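Local coordinates for RagB/SusD domain protein (Flavobacterium johnsoniae, PDB 5J5U) that probably binds chitin-derived sugar chains at the outer membrane, as a SusD-like lipoprotein of a chitin utilization locus, at residues Gly31-Arg36 with Thr70-Asn75; Gln47-Ser52 with Phe413-Ala418; Ile265-Asp270 with Gly404-Ile409; Gly301-Val306 with His429-Thr434. All blocks are in the same frame, centred on the assembly; numbering follows the deposited sequence.

Contact 1 (Gly31-Arg36 with Thr70-Asn75); sequences GYYQHR and TALWRN
Tyr33 and Ala71 bring their CA atoms to 5.3 Å where helices 31-36 and 70-75 run nearly antiparallel, at 156°, their axes 8.6 Å apart at closest approach. The small Ala71 side chain is consistent with so close an approach: CB of Ala71 lies 3.5 Å from CE1 of Tyr32 and also touches the extended chain of Arg36, at CD. That same CD sits over the centre of one face of the Tyr32 ring, and the guanidinium folds back to bond through NH1 to the Tyr32 carbonyl O (3.0 Å). The Asn75 amide lies with its plane 19° from that of the Tyr32 ring, the two side chains crossing at about a right angle, ND2 of Asn75 3.7 Å from CD1 of Tyr32; this ND2 is itself held by Asp30. A water in the ring plane, 3.0 Å from OH of Tyr32, donates to OG1 of Thr70.

Tyr33 takes the less common first torsion, with CG between its backbone N and carbonyl carbon (chi1 69°), which brings the ring against the second helix. Leu72 CD1 lies over one face, 3.6 Å from Tyr33 CD1, as a CH-pi contact, while Asn75 CB meets the ring edge at CD2 of Tyr33, 3.8 Å away. The Tyr33 hydroxyl is hydrogen-bonded to Glu80 and Arg114. This is a close antiparallel helix pair, Ala71 at its nearest point and tyrosines beside it, joining helices 31-45 and 66-90 of the mostly helical SusD-like fold.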
loop_
_atom_site.group_PDB
_atom_site.type_symbol
_atom_site.label_atom_id
_atom_site.label_comp_id
_atom_site.label_asym_id
_atom_site.label_seq_id
_atom_site.Cartn_x
_atom_site.Cartn_y
_atom_site.Cartn_z
ATOM N N GLY A 31 8.389 -10.453 -7.416
ATOM C CA GLY A 31 8.114 -11.207 -6.211
ATOM C C GLY A 31 9.173 -10.963 -5.162
ATOM O O GLY A 31 8.924 -11.153 -3.967
ATOM N N TYR A 32 10.351 -10.536 -5.616
ATOM C CA TYR A 32 11.467 -10.283 -4.716
ATOM C C TYR A 32 11.117 -9.236 -3.642
ATOM O O TYR A 32 11.359 -9.486 -2.460
ATOM C CB TYR A 32 12.718 -9.860 -5.506
ATOM C CG TYR A 32 13.958 -9.748 -4.656
ATOM C CD1 TYR A 32 14.429 -8.511 -4.229
ATOM C CD2 TYR A 32 14.647 -10.889 -4.251
ATOM C CE1 TYR A 32 15.561 -8.418 -3.437
ATOM C CE2 TYR A 32 15.769 -10.806 -3.464
ATOM C CZ TYR A 32 16.217 -9.572 -3.052
ATOM O OH TYR A 32 17.337 -9.484 -2.264
ATOM N N TYR A 33 10.532 -8.093 -3.997
ATOM C CA TYR A 33 10.196 -7.147 -2.917
ATOM C C TYR A 33 8.743 -7.170 -2.507
ATOM O O TYR A 33 8.404 -6.618 -1.462
ATOM C CB TYR A 33 10.607 -5.696 -3.241
ATOM C CG TYR A 33 9.874 -4.965 -4.328
ATOM C CD1 TYR A 33 8.591 -4.473 -4.137
ATOM C CD2 TYR A 33 10.501 -4.700 -5.540
ATOM C CE1 TYR A 33 7.920 -3.758 -5.159
ATOM C CE2 TYR A 33 9.864 -3.993 -6.551
ATOM C CZ TYR A 33 8.583 -3.525 -6.358
ATOM O OH TYR A 33 7.977 -2.827 -7.367
ATOM N N GLN A 34 7.877 -7.791 -3.300
ATOM C CA GLN A 34 6.514 -8.021 -2.818
ATOM C C GLN A 34 6.566 -8.956 -1.631
ATOM O O GLN A 34 5.830 -8.792 -0.650
ATOM C CB GLN A 34 5.610 -8.615 -3.910
ATOM C CG GLN A 34 5.271 -7.658 -5.018
ATOM C CD GLN A 34 4.406 -6.493 -4.545
ATOM O OE1 GLN A 34 3.721 -6.565 -3.514
ATOM N NE2 GLN A 34 4.445 -5.408 -5.301
ATOM N N HIS A 35 7.448 -9.942 -1.718
ATOM C CA HIS A 35 7.585 -10.892 -0.632
ATOM C C HIS A 35 8.210 -10.200 0.590
ATOM O O HIS A 35 7.745 -10.365 1.722
ATOM C CB HIS A 35 8.440 -12.098 -1.085
ATOM C CG HIS A 35 8.380 -13.274 -0.162
ATOM N ND1 HIS A 35 9.151 -14.403 -0.344
ATOM C CD2 HIS A 35 7.633 -13.505 0.946
ATOM C CE1 HIS A 35 8.894 -15.271 0.620
ATOM N NE2 HIS A 35 7.975 -14.752 1.415
ATOM N N ARG A 36 9.261 -9.417 0.362
ATOM C CA ARG A 36 10.048 -8.892 1.477
ATOM C C ARG A 36 9.494 -7.564 2.048
ATOM O O ARG A 36 9.396 -7.395 3.259
ATOM C CB ARG A 36 11.501 -8.724 1.036
ATOM C CG ARG A 36 12.219 -10.055 0.816
ATOM C CD ARG A 36 13.486 -9.911 -0.055
ATOM N NE ARG A 36 14.188 -11.195 -0.175
ATOM C CZ ARG A 36 13.812 -12.184 -0.983
ATOM N NH1 ARG A 36 12.749 -12.037 -1.762
ATOM N NH2 ARG A 36 14.489 -13.321 -1.011
ATOM N N THR A 70 16.319 -4.019 2.460
ATOM C CA THR A 70 16.792 -3.228 1.329
ATOM C C THR A 70 16.297 -3.687 -0.045
ATOM O O THR A 70 16.643 -3.066 -1.065
ATOM C CB THR A 70 18.328 -3.200 1.273
ATOM O OG1 THR A 70 18.834 -4.516 1.025
ATOM C CG2 THR A 70 18.909 -2.643 2.574
ATOM N N ALA A 71 15.488 -4.746 -0.079
ATOM C CA ALA A 71 14.946 -5.284 -1.334
ATOM C C ALA A 71 14.193 -4.250 -2.219
ATOM O O ALA A 71 14.412 -4.182 -3.440
ATOM C CB ALA A 71 14.036 -6.459 -1.024
ATOM N N LEU A 72 13.291 -3.470 -1.615
ATOM C CA LEU A 72 12.617 -2.389 -2.349
ATOM C C LEU A 72 13.652 -1.412 -2.954
ATOM O O LEU A 72 13.608 -1.122 -4.145
ATOM C CB LEU A 72 11.647 -1.629 -1.437
ATOM C CG LEU A 72 10.745 -0.562 -2.065
ATOM C CD1 LEU A 72 9.761 -1.217 -3.006
ATOM C CD2 LEU A 72 10.012 0.239 -1.001
ATOM N N TRP A 73 14.586 -0.927 -2.131
ATOM C CA TRP A 73 15.639 -0.034 -2.611
ATOM C C TRP A 73 16.361 -0.585 -3.851
ATOM O O TRP A 73 16.382 0.033 -4.926
ATOM C CB TRP A 73 16.641 0.199 -1.497
ATOM C CG TRP A 73 17.829 1.035 -1.859
ATOM C CD1 TRP A 73 18.932 0.644 -2.561
ATOM C CD2 TRP A 73 18.056 2.399 -1.481
ATOM N NE1 TRP A 73 19.818 1.691 -2.666
ATOM C CE2 TRP A 73 19.313 2.772 -1.996
ATOM C CE3 TRP A 73 17.316 3.338 -0.753
ATOM C CZ2 TRP A 73 19.843 4.039 -1.813
ATOM C CZ3 TRP A 73 17.838 4.597 -0.576
ATOM C CH2 TRP A 73 19.097 4.935 -1.109
ATOM N N ARG A 74 16.928 -1.767 -3.675
ATOM C CA ARG A 74 17.740 -2.392 -4.699
ATOM C C ARG A 74 16.975 -2.599 -5.999
ATOM O O ARG A 74 17.499 -2.295 -7.076
ATOM C CB ARG A 74 18.270 -3.721 -4.197
ATOM C CG ARG A 74 18.757 -4.622 -5.300
ATOM C CD ARG A 74 19.109 -5.987 -4.745
ATOM N NE ARG A 74 19.945 -6.736 -5.685
ATOM C CZ ARG A 74 19.476 -7.560 -6.618
ATOM N NH1 ARG A 74 18.164 -7.768 -6.739
ATOM N NH2 ARG A 74 20.324 -8.187 -7.427
ATOM N N ASN A 75 15.726 -3.064 -5.915
ATOM C CA ASN A 75 15.028 -3.395 -7.143
ATOM C C ASN A 75 14.387 -2.192 -7.812
ATOM O O ASN A 75 14.313 -2.120 -9.052
ATOM C CB ASN A 75 13.995 -4.492 -6.908
ATOM C CG ASN A 75 14.619 -5.886 -6.986
ATOM O OD1 ASN A 75 15.795 -6.070 -6.674
ATOM N ND2 ASN A 75 13.863 -6.844 -7.482
HETATM O O HOH W 1 18.102 -6.766 -1.242
#

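Contact 2 (Gln47-Ser52 with Phe413-Ala418); sequences QHYSGS and FNSIEA
His48 and Ser415 form the tight side of this buried contact, the imidazole meeting the serine hydroxyl edge-on and in the plane of the ring, with ND1 of His48 3.0 Å from OG of Ser415 in a nearly straight hydrogen bond (162°). One helical turn further on, the Ala418 methyl reaches the same ring, its CB 3.5 Å from CE1 of His48. The histidine's other nitrogen, NE2, bonds to the carbonyl O of Trp408, so both ring nitrogens are engaged and the imidazole is fixed against turning.

The Tyr49 side is looser. The Tyr49 and Phe413 side chains cross at about a right angle, and the nearest approach is made by the hydroxyl, with OH of Tyr49 3.2 Å from CD1 of Phe413. A water is modelled 2.5 Å from both Tyr49 OH and Ser415 OG, distances short enough to leave its exact position doubtful. Phe260 of the neighbouring strand touches both aromatic residues.

A leucine in place of His48 would probably leave the Ser415 hydroxyl and the Trp408 carbonyl each without this buried partner. With both imidazole nitrogens and the serine hydroxyl paired in the interior, buried polar groups satisfy one another while tying the turn before strand 49-50 to the start of helix 415-425.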
loop_
_atom_site.group_PDB
_atom_site.type_symbol
_atom_site.label_atom_id
_atom_site.label_comp_id
_atom_site.label_asym_id
_atom_site.label_seq_id
_atom_site.Cartn_x
_atom_site.Cartn_y
_atom_site.Cartn_z
ATOM N N GLN A 47 0.297 -5.766 11.022
ATOM C CA GLN A 47 -0.491 -6.893 11.481
ATOM C C GLN A 47 -1.653 -7.217 10.537
ATOM O O GLN A 47 -2.771 -7.528 10.964
ATOM C CB GLN A 47 -0.978 -6.630 12.902
ATOM C CG GLN A 47 0.167 -6.349 13.863
ATOM C CD GLN A 47 -0.256 -6.286 15.356
ATOM O OE1 GLN A 47 -1.416 -6.006 15.687
ATOM N NE2 GLN A 47 0.703 -6.535 16.253
ATOM N N HIS A 48 -1.372 -7.129 9.241
ATOM C CA HIS A 48 -2.224 -7.721 8.242
ATOM C C HIS A 48 -2.119 -9.262 8.328
ATOM O O HIS A 48 -3.120 -9.970 8.168
ATOM C CB HIS A 48 -1.819 -7.248 6.845
ATOM C CG HIS A 48 -2.478 -5.971 6.425
ATOM N ND1 HIS A 48 -2.105 -5.286 5.286
ATOM C CD2 HIS A 48 -3.467 -5.247 6.991
ATOM C CE1 HIS A 48 -2.852 -4.200 5.165
ATOM N NE2 HIS A 48 -3.680 -4.152 6.192
ATOM N N TYR A 49 -0.912 -9.783 8.576
ATOM C CA TYR A 49 -0.703 -11.245 8.570
ATOM C C TYR A 49 0.078 -11.807 9.762
ATOM O O TYR A 49 0.919 -11.108 10.368
ATOM C CB TYR A 49 0.056 -11.664 7.305
ATOM C CG TYR A 49 -0.392 -11.004 6.019
ATOM C CD1 TYR A 49 -1.513 -11.457 5.335
ATOM C CD2 TYR A 49 0.329 -9.961 5.473
ATOM C CE1 TYR A 49 -1.912 -10.887 4.156
ATOM C CE2 TYR A 49 -0.061 -9.372 4.261
ATOM C CZ TYR A 49 -1.188 -9.843 3.609
ATOM O OH TYR A 49 -1.596 -9.260 2.422
ATOM N N SER A 50 -0.150 -13.087 10.065
ATOM C CA SER A 50 0.737 -13.814 10.981
ATOM C C SER A 50 0.691 -15.341 10.756
ATOM O O SER A 50 -0.268 -15.868 10.214
ATOM C CB SER A 50 0.387 -13.460 12.437
ATOM O OG SER A 50 1.454 -13.795 13.311
ATOM N N GLY A 51 1.721 -16.067 11.168
ATOM C CA GLY A 51 1.656 -17.511 11.059
ATOM C C GLY A 51 2.788 -18.214 10.352
ATOM O O GLY A 51 3.246 -19.258 10.817
ATOM N N SER A 52 3.210 -17.680 9.210
ATOM C CA SER A 52 4.320 -18.264 8.467
ATOM C C SER A 52 5.663 -17.940 9.138
ATOM O O SER A 52 5.760 -16.989 9.910
ATOM C CB SER A 52 4.339 -17.765 7.022
ATOM O OG SER A 52 4.984 -16.504 6.907
ATOM N N PHE A 413 -3.224 -6.503 1.037
ATOM C CA PHE A 413 -2.434 -6.884 -0.142
ATOM C C PHE A 413 -1.618 -5.723 -0.738
ATOM O O PHE A 413 -0.817 -5.935 -1.650
ATOM C CB PHE A 413 -3.324 -7.501 -1.233
ATOM C CG PHE A 413 -4.242 -8.570 -0.716
ATOM C CD1 PHE A 413 -3.756 -9.578 0.096
ATOM C CD2 PHE A 413 -5.605 -8.534 -0.994
ATOM C CE1 PHE A 413 -4.602 -10.551 0.598
ATOM C CE2 PHE A 413 -6.453 -9.503 -0.502
ATOM C CZ PHE A 413 -5.955 -10.516 0.287
ATOM N N ASN A 414 -1.806 -4.516 -0.204
ATOM C CA ASN A 414 -0.936 -3.372 -0.494
ATOM C C ASN A 414 -0.434 -2.807 0.834
ATOM O O ASN A 414 -0.772 -1.689 1.221
ATOM C CB ASN A 414 -1.655 -2.276 -1.295
ATOM C CG ASN A 414 -0.676 -1.321 -1.969
ATOM O OD1 ASN A 414 0.524 -1.319 -1.661
ATOM N ND2 ASN A 414 -1.182 -0.481 -2.859
ATOM N N SER A 415 0.341 -3.625 1.537
ATOM C CA SER A 415 0.678 -3.355 2.918
ATOM C C SER A 415 1.609 -2.166 3.105
ATOM O O SER A 415 1.654 -1.608 4.202
ATOM C CB SER A 415 1.298 -4.594 3.572
ATOM O OG SER A 415 0.338 -5.626 3.660
ATOM N N ILE A 416 2.348 -1.791 2.065
ATOM C CA ILE A 416 3.207 -0.621 2.144
ATOM C C ILE A 416 2.359 0.620 2.492
ATOM O O ILE A 416 2.735 1.407 3.375
ATOM C CB ILE A 416 3.980 -0.403 0.836
ATOM C CG1 ILE A 416 5.028 -1.491 0.649
ATOM C CG2 ILE A 416 4.672 0.980 0.814
ATOM C CD1 ILE A 416 5.800 -1.362 -0.668
ATOM N N GLU A 417 1.207 0.772 1.826
ATOM C CA GLU A 417 0.316 1.920 2.063
ATOM C C GLU A 417 -0.340 1.893 3.443
ATOM O O GLU A 417 -0.454 2.904 4.095
ATOM C CB GLU A 417 -0.768 1.996 0.991
ATOM C CG GLU A 417 -0.231 2.320 -0.376
ATOM C CD GLU A 417 0.777 3.447 -0.329
ATOM O OE1 GLU A 417 0.422 4.525 0.201
ATOM O OE2 GLU A 417 1.916 3.257 -0.816
ATOM N N ALA A 418 -0.769 0.721 3.872
ATOM C CA ALA A 418 -1.315 0.570 5.200
ATOM C C ALA A 418 -0.267 0.903 6.255
ATOM O O ALA A 418 -0.588 1.522 7.251
ATOM C CB ALA A 418 -1.820 -0.827 5.399
HETATM O O HOH W 2 -0.076 -7.344 1.845
#

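Contact 3 (Ile265-Asp270 with Gly404-Ile409); sequences IDYLRD and GTQLWI
Tyr267 lays one face of its ring under the Thr405 methyl: CG2 of Thr405 stands 3.7 Å from the ring centroid, only 17° off the normal, in a CH-pi contact shifted toward the phenolic end, where CZ of Tyr267 is nearest at 3.5 Å. With CG anti to the backbone N (chi1 -174°), the tyrosine reaches out from helix 265-270 and bridges much of the 12.0 Å between the axis of that segment and the axis of 404-409. The two segments cross steeply, at 110°, and at this separation the contact is made by side chains, the long tyrosine chief among them.

The same ring also meets the end of Ile409. CD1 of Ile409 lies 3.7 Å from CD2 of Tyr267 and equally 3.7 Å from CD2 of Leu268, the two aliphatic chains lying alongside, pointed opposite ways. The Gln406 amide comes to the edge of the tyrosine ring, near its plane, with NE2 of Gln406 3.9 Å from OH of Tyr267; the stronger partner of this glutamine is Arg275, through OE1.

Thr405 divides its labour plainly, for OG1 turns back to the Glu401 carbonyl and only the methyl is offered to the ring. No hydrogen bond joins the two segments, consistent with an association held chiefly by dispersion and by exclusion of water.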
loop_
_atom_site.group_PDB
_atom_site.type_symbol
_atom_site.label_atom_id
_atom_site.label_comp_id
_atom_site.label_asym_id
_atom_site.label_seq_id
_atom_site.Cartn_x
_atom_site.Cartn_y
_atom_site.Cartn_z
ATOM N N ILE A 265 -9.145 -10.410 11.517
ATOM C CA ILE A 265 -10.263 -11.344 11.536
ATOM C C ILE A 265 -11.271 -10.960 12.612
ATOM O O ILE A 265 -12.454 -10.877 12.327
ATOM C CB ILE A 265 -9.808 -12.787 11.760
ATOM C CG1 ILE A 265 -8.933 -13.246 10.587
ATOM C CG2 ILE A 265 -11.038 -13.708 11.930
ATOM C CD1 ILE A 265 -9.606 -13.170 9.221
ATOM N N ASP A 266 -10.807 -10.728 13.838
ATOM C CA ASP A 266 -11.706 -10.264 14.883
ATOM C C ASP A 266 -12.441 -8.993 14.462
ATOM O O ASP A 266 -13.621 -8.854 14.747
ATOM C CB ASP A 266 -10.974 -9.980 16.201
ATOM C CG ASP A 266 -10.484 -11.231 16.895
ATOM O OD1 ASP A 266 -10.785 -12.358 16.450
ATOM O OD2 ASP A 266 -9.822 -11.076 17.934
ATOM N N TYR A 267 -11.766 -8.054 13.798
ATOM C CA TYR A 267 -12.488 -6.842 13.426
ATOM C C TYR A 267 -13.594 -7.142 12.414
ATOM O O TYR A 267 -14.706 -6.625 12.541
ATOM C CB TYR A 267 -11.565 -5.772 12.854
ATOM C CG TYR A 267 -12.286 -4.462 12.614
ATOM C CD1 TYR A 267 -12.455 -3.555 13.641
ATOM C CD2 TYR A 267 -12.817 -4.144 11.369
ATOM C CE1 TYR A 267 -13.120 -2.368 13.444
ATOM C CE2 TYR A 267 -13.490 -2.951 11.159
ATOM C CZ TYR A 267 -13.640 -2.065 12.208
ATOM O OH TYR A 267 -14.306 -0.863 12.038
ATOM N N LEU A 268 -13.287 -7.954 11.408
ATOM C CA LEU A 268 -14.247 -8.259 10.356
ATOM C C LEU A 268 -15.423 -9.093 10.889
ATOM O O LEU A 268 -16.581 -8.880 10.520
ATOM C CB LEU A 268 -13.554 -8.991 9.206
ATOM C CG LEU A 268 -12.473 -8.227 8.437
ATOM C CD1 LEU A 268 -11.777 -9.157 7.464
ATOM C CD2 LEU A 268 -13.053 -7.014 7.684
ATOM N N ARG A 269 -15.115 -10.028 11.779
ATOM C CA ARG A 269 -16.117 -10.905 12.359
ATOM C C ARG A 269 -17.005 -10.182 13.391
ATOM O O ARG A 269 -18.233 -10.273 13.320
ATOM C CB ARG A 269 -15.443 -12.120 13.005
ATOM C CG ARG A 269 -16.412 -13.213 13.446
ATOM C CD ARG A 269 -15.757 -14.136 14.447
ATOM N NE ARG A 269 -15.264 -13.346 15.561
ATOM C CZ ARG A 269 -14.014 -13.373 15.999
ATOM N NH1 ARG A 269 -13.122 -14.174 15.415
ATOM N NH2 ARG A 269 -13.658 -12.597 17.013
ATOM N N ASP A 270 -16.399 -9.478 14.346
ATOM C CA ASP A 270 -17.163 -8.870 15.435
ATOM C C ASP A 270 -18.047 -7.703 14.974
ATOM O O ASP A 270 -18.994 -7.339 15.666
ATOM C CB ASP A 270 -16.241 -8.365 16.562
ATOM C CG ASP A 270 -15.441 -9.483 17.242
ATOM O OD1 ASP A 270 -15.775 -10.678 17.065
ATOM O OD2 ASP A 270 -14.478 -9.150 17.978
ATOM N N GLY A 404 -9.161 5.290 9.507
ATOM C CA GLY A 404 -7.893 4.584 9.510
ATOM C C GLY A 404 -8.074 3.081 9.416
ATOM O O GLY A 404 -7.391 2.421 8.623
ATOM N N THR A 405 -9.011 2.551 10.207
ATOM C CA THR A 405 -9.289 1.116 10.215
ATOM C C THR A 405 -9.814 0.641 8.857
ATOM O O THR A 405 -9.373 -0.405 8.310
ATOM C CB THR A 405 -10.299 0.769 11.326
ATOM O OG1 THR A 405 -9.870 1.361 12.559
ATOM C CG2 THR A 405 -10.424 -0.741 11.505
ATOM N N GLN A 406 -10.733 1.419 8.290
ATOM C CA GLN A 406 -11.258 1.071 6.976
ATOM C C GLN A 406 -10.157 1.109 5.898
ATOM O O GLN A 406 -10.078 0.217 5.058
ATOM C CB GLN A 406 -12.424 1.994 6.589
ATOM C CG GLN A 406 -13.696 1.712 7.352
ATOM C CD GLN A 406 -14.177 0.280 7.190
ATOM O OE1 GLN A 406 -13.952 -0.360 6.158
ATOM N NE2 GLN A 406 -14.823 -0.238 8.223
ATOM N N LEU A 407 -9.318 2.141 5.910
ATOM C CA LEU A 407 -8.210 2.207 4.950
ATOM C C LEU A 407 -7.253 1.018 5.119
ATOM O O LEU A 407 -6.770 0.439 4.159
ATOM C CB LEU A 407 -7.435 3.525 5.107
ATOM C CG LEU A 407 -8.036 4.764 4.439
ATOM C CD1 LEU A 407 -7.491 6.028 5.085
ATOM C CD2 LEU A 407 -7.764 4.763 2.948
ATOM N N TRP A 408 -7.005 0.670 6.369
ATOM C CA TRP A 408 -6.163 -0.457 6.726
ATOM C C TRP A 408 -6.741 -1.742 6.130
ATOM O O TRP A 408 -5.994 -2.642 5.711
ATOM C CB TRP A 408 -6.033 -0.529 8.259
ATOM C CG TRP A 408 -5.329 -1.723 8.775
ATOM C CD1 TRP A 408 -3.998 -2.001 8.660
ATOM C CD2 TRP A 408 -5.902 -2.803 9.520
ATOM N NE1 TRP A 408 -3.709 -3.198 9.271
ATOM C CE2 TRP A 408 -4.861 -3.708 9.812
ATOM C CE3 TRP A 408 -7.195 -3.090 9.977
ATOM C CZ2 TRP A 408 -5.073 -4.880 10.534
ATOM C CZ3 TRP A 408 -7.403 -4.252 10.692
ATOM C CH2 TRP A 408 -6.349 -5.129 10.975
ATOM N N ILE A 409 -8.071 -1.809 6.045
ATOM C CA ILE A 409 -8.704 -2.964 5.409
ATOM C C ILE A 409 -8.603 -2.850 3.890
ATOM O O ILE A 409 -8.284 -3.813 3.198
ATOM C CB ILE A 409 -10.175 -3.121 5.850
ATOM C CG1 ILE A 409 -10.217 -3.457 7.348
ATOM C CG2 ILE A 409 -10.856 -4.231 5.059
ATOM C CD1 ILE A 409 -11.600 -3.606 7.929
#

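Contact 4 (Gly301-Val306 with His429-Thr434); sequences GVRPGV and HLLPIT
Leu431, Arg303 and Pro304 carry most of this meeting of two loops. The leucine's branched end nestles in the corner formed by the guanidinium and the proline ring: CD2 of Leu431 lies over one face of the guanidinium, 3.9 Å from NH2 of Arg303, while its other methyl, CD1, is 3.8 Å from CD of Pro304. Arg303 reaches this place because its chain leaves anti to the backbone N (chi1 179°) and then bends at chi2 (92°), bringing the guanidinium across the leucine. A lysine in place of Leu431, lacking both methyls, would probably set a second positive charge near the guanidinium and leave Pro304 without this apolar neighbour.

Further along, Ile433 continues the apolar strip, with its CD1 3.9 Å from CB of Pro304. One water stitches the two loops, accepting from NE of Arg303 at 2.8 Å and donating to the carbonyl O of both Pro304 and Pro432. The loop 301-306 is shaped by a type II beta turn from Arg303 to Val306, closed by Val306 N on Arg303 O (3.0 Å). Proline followed by glycine occupies its middle positions, and Gly305 has a positive phi at which a CB would jam against the preceding carbonyl, a classic signature of the type II turn.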
loop_
_atom_site.group_PDB
_atom_site.type_symbol
_atom_site.label_atom_id
_atom_site.label_comp_id
_atom_site.label_asym_id
_atom_site.label_seq_id
_atom_site.Cartn_x
_atom_site.Cartn_y
_atom_site.Cartn_z
ATOM N N GLY A 301 -8.263 -15.487 13.394
ATOM C CA GLY A 301 -6.954 -15.249 12.817
ATOM C C GLY A 301 -5.841 -15.753 13.723
ATOM O O GLY A 301 -6.096 -16.276 14.810
ATOM N N VAL A 302 -4.602 -15.597 13.273
ATOM C CA VAL A 302 -3.443 -15.989 14.068
ATOM C C VAL A 302 -2.923 -14.744 14.776
ATOM O O VAL A 302 -2.702 -13.713 14.137
ATOM C CB VAL A 302 -2.303 -16.619 13.199
ATOM C CG1 VAL A 302 -1.060 -16.900 14.066
ATOM C CG2 VAL A 302 -2.774 -17.902 12.506
ATOM N N ARG A 303 -2.732 -14.843 16.088
ATOM C CA ARG A 303 -2.199 -13.739 16.872
ATOM C C ARG A 303 -0.806 -13.317 16.372
ATOM O O ARG A 303 0.074 -14.166 16.164
ATOM C CB ARG A 303 -2.126 -14.135 18.357
ATOM C CG ARG A 303 -1.553 -13.069 19.304
ATOM C CD ARG A 303 -2.640 -12.186 19.883
ATOM N NE ARG A 303 -2.110 -11.127 20.743
ATOM C CZ ARG A 303 -2.837 -10.422 21.616
ATOM N NH1 ARG A 303 -4.140 -10.671 21.780
ATOM N NH2 ARG A 303 -2.250 -9.477 22.345
ATOM N N PRO A 304 -0.608 -12.003 16.178
ATOM C CA PRO A 304 0.715 -11.480 15.802
ATOM C C PRO A 304 1.790 -11.928 16.793
ATOM O O PRO A 304 1.572 -11.915 17.996
ATOM C CB PRO A 304 0.523 -9.959 15.842
ATOM C CG PRO A 304 -0.965 -9.761 15.620
ATOM C CD PRO A 304 -1.618 -10.939 16.310
ATOM N N GLY A 305 2.930 -12.368 16.273
ATOM C CA GLY A 305 4.010 -12.859 17.104
ATOM C C GLY A 305 3.928 -14.359 17.309
ATOM O O GLY A 305 4.820 -14.962 17.891
ATOM N N VAL A 306 2.872 -14.974 16.792
ATOM C CA VAL A 306 2.649 -16.400 16.995
ATOM C C VAL A 306 2.704 -17.135 15.666
ATOM O O VAL A 306 2.042 -16.743 14.720
ATOM C CB VAL A 306 1.276 -16.662 17.702
ATOM C CG1 VAL A 306 0.963 -18.157 17.780
ATOM C CG2 VAL A 306 1.262 -16.024 19.091
ATOM N N HIS A 429 -5.176 0.799 16.160
ATOM C CA HIS A 429 -4.361 0.386 17.275
ATOM C C HIS A 429 -4.017 -1.076 17.107
ATOM O O HIS A 429 -4.890 -1.911 16.912
ATOM C CB HIS A 429 -5.080 0.641 18.597
ATOM C CG HIS A 429 -5.237 2.094 18.912
ATOM N ND1 HIS A 429 -5.942 2.551 20.003
ATOM C CD2 HIS A 429 -4.785 3.196 18.266
ATOM C CE1 HIS A 429 -5.921 3.872 20.015
ATOM N NE2 HIS A 429 -5.226 4.287 18.971
ATOM N N LEU A 430 -2.732 -1.378 17.189
ATOM C CA LEU A 430 -2.253 -2.714 16.908
ATOM C C LEU A 430 -2.131 -3.463 18.203
ATOM O O LEU A 430 -2.083 -2.869 19.258
ATOM C CB LEU A 430 -0.898 -2.691 16.159
ATOM C CG LEU A 430 -0.858 -1.974 14.786
ATOM C CD1 LEU A 430 0.537 -2.071 14.125
ATOM C CD2 LEU A 430 -1.971 -2.481 13.836
ATOM N N LEU A 431 -2.134 -4.781 18.110
ATOM C CA LEU A 431 -1.891 -5.624 19.256
ATOM C C LEU A 431 -0.451 -5.469 19.644
ATOM O O LEU A 431 0.417 -5.433 18.783
ATOM C CB LEU A 431 -2.207 -7.083 18.924
ATOM C CG LEU A 431 -3.708 -7.299 18.720
ATOM C CD1 LEU A 431 -4.047 -8.689 18.168
ATOM C CD2 LEU A 431 -4.374 -7.067 20.076
ATOM N N PRO A 432 -0.186 -5.416 20.950
ATOM C CA PRO A 432 1.182 -5.228 21.438
ATOM C C PRO A 432 2.015 -6.477 21.177
ATOM O O PRO A 432 1.518 -7.585 21.273
ATOM C CB PRO A 432 0.988 -4.963 22.931
ATOM C CG PRO A 432 -0.298 -5.671 23.253
ATOM C CD PRO A 432 -1.167 -5.506 22.045
ATOM N N ILE A 433 3.260 -6.271 20.774
ATOM C CA ILE A 433 4.214 -7.351 20.558
ATOM C C ILE A 433 5.088 -7.528 21.799
ATOM O O ILE A 433 5.869 -6.645 22.143
ATOM C CB ILE A 433 5.078 -7.065 19.292
ATOM C CG1 ILE A 433 4.184 -7.061 18.028
ATOM C CG2 ILE A 433 6.217 -8.072 19.148
ATOM C CD1 ILE A 433 3.565 -8.428 17.723
ATOM N N THR A 434 4.976 -8.673 22.468
ATOM C CA THR A 434 5.673 -8.850 23.741
ATOM C C THR A 434 6.715 -9.963 23.673
ATOM O O THR A 434 7.376 -10.258 24.671
ATOM C CB THR A 434 4.675 -9.178 24.900
ATOM O OG1 THR A 434 3.869 -10.312 24.554
ATOM C CG2 THR A 434 3.767 -7.962 25.211
HETATM O O HOH W 3 0.426 -10.077 20.055
#

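How the contacts relate
Contact 2 is the innermost of the four, its centre about 9 Å from the centre of the chain, and contact 4 the outermost, its centre about 20 Å from it. Chemistry follows place: the buried contact 2 relies on a histidine-serine bond, and contact 3 mainly on apolar and CH-pi contacts with no hydrogen bond between its segments, while the more exposed contacts 1 and 4 combine aliphatic packing with arginines and a bridging water. Contact 2 touches contact 3, through His48 and Trp408, and contact 4, through Gln47 and Leu431, but only adjoins contact 1 along the chain. Contacts 3 and 4 touch at Ile265 and Gly301; contacts 1 and 3 lie on opposite sides of the centre.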